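Local coordinates for protein phosphoserine aminotransferase (Bacillus circulans, PDB 1BT4) that catalyses the reversible, pyridoxal-phosphate-dependent transfer of an amino group between glutamate and 3-phosphohydroxypyruvate, giving phosphoserine for serine biosynthesis, and also makes phosphohydroxythreonine, at residues V45-H50 with N233-T238; G188-G193 with V205-E210. One frame throughout, in Å; residues are numbered along the deposited sequence.

In the fold
Contact 1 joins helix 44-60 to the loop between helices 226-232 and 241-256, two parts of the chain far apart in sequence. Contact 2 pairs strands 189-193 and 204-209, and both of these fall between the two halves of contact 1 along the chain. The centres of the contacts lie about 18 Å apart and their nearest atoms about 7 Å, without touching. Contact 2 belongs to the seven-stranded mixed sheet of the class-V aminotransferase. Each relates to a different cofactor of the homodimer: Tyr-191 of contact 2 lies near the pyridoxal phosphate pocket of its own subunit, whereas the loop of contact 1 reaches the phosphate of the cofactor held by the second subunit.

Contact 1: residues V45-H50 with N233-T238; sequences VYEAVH and NSLYNT. With PLP (pyridoxal-5'-phosphate), chain B.
His-50 bonds to the backbone of Asn-233 while Leu-235 packs over its ring. The imidazole NE2 donates to Asn-233 O (2.9 Å, N-H...O 155°), tilted somewhat from both the ring and the carbonyl plane. Its other nitrogen, ND1, donates to Tyr-46 OH one helical turn back, at 2.9 Å, so two bonds fix the rotation of the ring. CG of His-50 is anti to its backbone nitrogen (chi1 -175°), which carries the imidazole out to the loop. Nearby, Phe-71 N is hydrogen-bonded to Ser-234 OG.

Van der Waals packing adds to this. CD2 of Leu-235 sits over one face of the imidazole, a CH-pi contact 3.8 Å from the ring centroid, and also meets the edge of the Tyr-46 ring. The other methyl, CD1, rests against the Glu-47 carboxylate, 3.7 Å from OE1. Phe-71 meets the His-50 ring edge-to-face.

Polar groups farther along the loop hold the phosphate: Asn-237 ND2 donates to PLP O3P (3.1 Å), while Thr-238 N and OG1 both donate to PLP O2P. Thr-152, Gln-195 and Ser-77 of the second subunit bind the same cofactor. Asn-233 ends helix 226-232 in a Schellman motif, and the loop after it completes an intersubunit phosphate-binding site of a dimeric class-V aminotransferase.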
# COMPACT_ATOMS: atom_id res chain seq x y z
N VAL A 45 -20.25 4.80 0.71
CA VAL A 45 -20.04 3.44 0.19
C VAL A 45 -18.73 2.78 0.63
O VAL A 45 -18.72 1.62 1.05
CB VAL A 45 -20.13 3.40 -1.36
CG1 VAL A 45 -19.99 1.96 -1.86
CG2 VAL A 45 -21.46 3.99 -1.83
N TYR A 46 -17.61 3.49 0.52
CA TYR A 46 -16.35 2.89 0.95
C TYR A 46 -16.23 2.83 2.47
O TYR A 46 -15.76 1.83 3.01
CB TYR A 46 -15.12 3.60 0.37
CG TYR A 46 -13.86 2.99 0.99
CD1 TYR A 46 -13.36 1.78 0.49
CD2 TYR A 46 -13.23 3.61 2.08
CE1 TYR A 46 -12.24 1.18 1.10
CE2 TYR A 46 -12.12 3.01 2.69
CZ TYR A 46 -11.64 1.79 2.20
OH TYR A 46 -10.58 1.19 2.81
N GLU A 47 -16.65 3.89 3.15
CA GLU A 47 -16.56 3.91 4.60
C GLU A 47 -17.32 2.75 5.22
O GLU A 47 -16.93 2.25 6.28
CB GLU A 47 -17.07 5.24 5.17
CG GLU A 47 -16.15 6.41 4.85
CD GLU A 47 -15.84 7.26 6.06
OE1 GLU A 47 -15.79 6.72 7.18
OE2 GLU A 47 -15.62 8.48 5.89
N ALA A 48 -18.38 2.30 4.55
CA ALA A 48 -19.16 1.18 5.05
C ALA A 48 -18.33 -0.11 5.01
O ALA A 48 -18.26 -0.82 6.01
CB ALA A 48 -20.45 1.01 4.23
N VAL A 49 -17.69 -0.39 3.88
CA VAL A 49 -16.86 -1.60 3.76
C VAL A 49 -15.63 -1.49 4.67
O VAL A 49 -15.22 -2.45 5.30
CB VAL A 49 -16.44 -1.92 2.26
CG1 VAL A 49 -17.51 -1.45 1.28
CG2 VAL A 49 -15.10 -1.31 1.90
N HIS A 50 -15.10 -0.27 4.78
CA HIS A 50 -13.93 0.03 5.60
C HIS A 50 -14.17 -0.35 7.05
O HIS A 50 -13.37 -1.06 7.65
CB HIS A 50 -13.59 1.53 5.49
CG HIS A 50 -12.33 1.92 6.20
ND1 HIS A 50 -11.09 1.72 5.64
CD2 HIS A 50 -12.18 2.55 7.39
CE1 HIS A 50 -10.22 2.23 6.49
NE2 HIS A 50 -10.84 2.75 7.57
N ASN A 233 -9.37 6.82 12.20
CA ASN A 233 -9.95 5.57 11.71
C ASN A 233 -9.22 5.13 10.43
O ASN A 233 -9.84 4.70 9.45
CB ASN A 233 -11.46 5.73 11.48
CG ASN A 233 -12.15 4.40 11.16
OD1 ASN A 233 -13.11 4.37 10.39
ND2 ASN A 233 -11.68 3.32 11.76
N SER A 234 -7.90 5.29 10.44
CA SER A 234 -7.04 4.94 9.31
C SER A 234 -7.46 5.66 8.02
O SER A 234 -7.31 5.11 6.92
CB SER A 234 -7.04 3.42 9.09
OG SER A 234 -6.52 2.74 10.21
N LEU A 235 -7.96 6.88 8.14
CA LEU A 235 -8.39 7.64 6.98
C LEU A 235 -7.76 9.03 6.86
O LEU A 235 -8.24 9.86 6.09
CB LEU A 235 -9.92 7.73 6.92
CG LEU A 235 -10.65 6.39 6.77
CD1 LEU A 235 -12.14 6.64 6.81
CD2 LEU A 235 -10.28 5.70 5.48
N TYR A 236 -6.68 9.25 7.61
CA TYR A 236 -5.93 10.51 7.58
C TYR A 236 -5.49 10.85 6.14
O TYR A 236 -5.54 12.01 5.72
CB TYR A 236 -4.69 10.40 8.47
CG TYR A 236 -3.83 11.64 8.40
CD1 TYR A 236 -4.27 12.84 8.94
CD2 TYR A 236 -2.59 11.62 7.74
CE1 TYR A 236 -3.52 14.01 8.83
CE2 TYR A 236 -1.83 12.78 7.62
CZ TYR A 236 -2.30 13.98 8.17
OH TYR A 236 -1.57 15.15 8.06
N ASN A 237 -4.98 9.85 5.44
CA ASN A 237 -4.59 10.02 4.04
C ASN A 237 -5.29 8.87 3.29
O ASN A 237 -5.94 8.03 3.93
CB ASN A 237 -3.06 9.98 3.89
CG ASN A 237 -2.50 8.58 3.89
OD1 ASN A 237 -2.96 7.71 4.64
ND2 ASN A 237 -1.50 8.35 3.06
N THR A 238 -5.21 8.86 1.96
CA THR A 238 -5.86 7.82 1.16
C THR A 238 -5.40 6.42 1.56
O THR A 238 -4.22 6.09 1.48
CB THR A 238 -5.59 8.01 -0.33
OG1 THR A 238 -5.71 9.40 -0.64
CG2 THR A 238 -6.60 7.24 -1.14
N1 PLP B . -0.22 15.93 -2.33
C2 PLP B . -0.99 16.22 -3.41
C2A PLP B . -0.61 17.37 -4.29
C3 PLP B . -2.11 15.42 -3.64
O3 PLP B . -2.92 15.68 -4.68
C4 PLP B . -2.41 14.34 -2.78
C4A PLP B . -3.55 13.42 -3.14
C5 PLP B . -1.56 14.10 -1.65
C6 PLP B . -0.48 14.91 -1.47
C5A PLP B . -1.83 13.02 -0.59
O4P PLP B . -1.82 11.72 -1.17
P PLP B . -2.10 10.48 -0.18
O1P PLP B . -1.82 9.23 -0.96
O2P PLP B . -3.48 10.69 0.39
O3P PLP B . -1.06 10.61 0.98

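Contact 2: residues G188-G193 with V205-E210; sequences GLVYAG and VVIVRE
Leu-189 reaches across to two valines of the neighbouring strand, its branches divided between them: CD2 lies 3.8 Å from Val-206 CG1, and CD1 lies 3.9 Å from Val-208 CG2. With chi1 at -166°, its CG stands opposite the backbone nitrogen and the isobutyl fork passes obliquely over both neighbours. Cutting this leucine back to an alanine removes both methyls, which is likely to leave Val-206 CG1 and Val-208 CG2 without their apolar partners and open a gap beside Phe-87 of helix 75-87.

Tyr-191 emerges on the same face but makes less use of the neighbouring strand. Its CB approaches Val-206 CG2 at 4.3 Å; chi1 of 66° sets CG between the backbone nitrogen and the carbonyl carbon, and the ring leads away to Phe-80 and Ile-83 of helix 75-87, with OH hydrogen-bonded to His-146. This brings the phenol side chain within about 4 Å of the side chain of Asp-172, which binds pyridoxal phosphate.

The strands run antiparallel (178°) within the mixed sheet of the aminotransferase fold, strand 204-209 lying between 67-72 and 189-193. Val-190 and Ile-207 form a hydrogen-bonded pair joined by two backbone bonds, Ile-207 N to Val-190 O being 2.9 Å; Ala-192 and Val-205 are matched likewise. These four side chains occupy the face turned from Leu-189, where Val-190 CG1 and Ile-207 CD1 meet loosely at 4.3 Å.

At the far end Arg-209 N donates to Gly-188 O (2.7 Å). The Arg-209 guanidinium turns one face over Gly-188 CA, while NE forms a salt bridge with Asp-211.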
# COMPACT_ATOMS: atom_id res chain seq x y z
N GLY A 188 -0.81 -6.64 23.42
CA GLY A 188 -1.00 -5.21 23.46
C GLY A 188 -1.13 -4.78 22.01
O GLY A 188 -1.97 -3.95 21.66
N LEU A 189 -0.30 -5.39 21.16
CA LEU A 189 -0.31 -5.10 19.74
C LEU A 189 0.04 -6.34 18.92
O LEU A 189 1.05 -7.01 19.16
CB LEU A 189 0.68 -3.97 19.43
CG LEU A 189 0.59 -3.28 18.05
CD1 LEU A 189 1.22 -1.92 18.13
CD2 LEU A 189 1.25 -4.11 16.97
N VAL A 190 -0.83 -6.63 17.95
CA VAL A 190 -0.68 -7.75 17.03
C VAL A 190 -0.65 -7.17 15.61
O VAL A 190 -1.40 -6.26 15.30
CB VAL A 190 -1.87 -8.73 17.19
CG1 VAL A 190 -2.11 -9.52 15.91
CG2 VAL A 190 -1.62 -9.67 18.35
N TYR A 191 0.24 -7.66 14.75
CA TYR A 191 0.30 -7.13 13.39
C TYR A 191 0.52 -8.20 12.33
O TYR A 191 1.03 -9.27 12.63
CB TYR A 191 1.33 -6.00 13.26
CG TYR A 191 2.77 -6.40 13.46
CD1 TYR A 191 3.28 -6.66 14.73
CD2 TYR A 191 3.66 -6.44 12.38
CE1 TYR A 191 4.62 -6.95 14.92
CE2 TYR A 191 5.01 -6.72 12.56
CZ TYR A 191 5.48 -6.98 13.83
OH TYR A 191 6.81 -7.23 14.02
N ALA A 192 0.12 -7.89 11.10
CA ALA A 192 0.25 -8.83 9.99
C ALA A 192 0.12 -8.24 8.59
O ALA A 192 -0.82 -7.50 8.31
CB ALA A 192 -0.79 -9.94 10.15
N GLY A 193 1.10 -8.54 7.73
CA GLY A 193 1.00 -8.10 6.35
C GLY A 193 -0.15 -8.96 5.85
O GLY A 193 -0.21 -10.15 6.18
N VAL A 205 -2.48 -5.12 8.68
CA VAL A 205 -3.51 -5.04 9.70
C VAL A 205 -2.82 -4.94 11.05
O VAL A 205 -1.91 -5.72 11.33
CB VAL A 205 -4.39 -6.31 9.68
CG1 VAL A 205 -5.41 -6.27 10.80
CG2 VAL A 205 -5.08 -6.44 8.32
N VAL A 206 -3.22 -3.96 11.85
CA VAL A 206 -2.66 -3.76 13.19
C VAL A 206 -3.81 -3.70 14.20
O VAL A 206 -4.70 -2.87 14.10
CB VAL A 206 -1.84 -2.46 13.30
CG1 VAL A 206 -1.23 -2.33 14.69
CG2 VAL A 206 -0.75 -2.43 12.24
N ILE A 207 -3.81 -4.63 15.15
CA ILE A 207 -4.83 -4.66 16.18
C ILE A 207 -4.11 -4.21 17.45
O ILE A 207 -3.29 -4.93 18.02
CB ILE A 207 -5.44 -6.08 16.35
CG1 ILE A 207 -5.84 -6.64 14.99
CG2 ILE A 207 -6.67 -6.01 17.24
CD1 ILE A 207 -6.11 -8.13 14.99
N VAL A 208 -4.41 -3.00 17.88
CA VAL A 208 -3.74 -2.43 19.03
C VAL A 208 -4.67 -2.12 20.20
O VAL A 208 -5.79 -1.66 20.01
CB VAL A 208 -3.01 -1.13 18.59
CG1 VAL A 208 -4.03 -0.12 18.09
CG2 VAL A 208 -2.14 -0.59 19.69
N ARG A 209 -4.20 -2.38 21.42
CA ARG A 209 -4.99 -2.08 22.61
C ARG A 209 -4.99 -0.55 22.74
O ARG A 209 -3.93 0.07 22.80
CB ARG A 209 -4.38 -2.73 23.84
CG ARG A 209 -5.37 -3.00 24.94
CD ARG A 209 -4.71 -3.75 26.07
NE ARG A 209 -3.69 -2.93 26.73
CZ ARG A 209 -2.66 -3.43 27.41
NH1 ARG A 209 -2.49 -4.74 27.52
NH2 ARG A 209 -1.81 -2.60 28.00
N GLU A 210 -6.19 0.03 22.76
CA GLU A 210 -6.37 1.48 22.81
C GLU A 210 -5.56 2.31 23.80
O GLU A 210 -5.14 3.41 23.47
CB GLU A 210 -7.86 1.80 22.95
CG GLU A 210 -8.72 1.22 21.83
CD GLU A 210 -10.23 1.36 22.06
OE1 GLU A 210 -10.69 1.35 23.23
OE2 GLU A 210 -10.96 1.45 21.06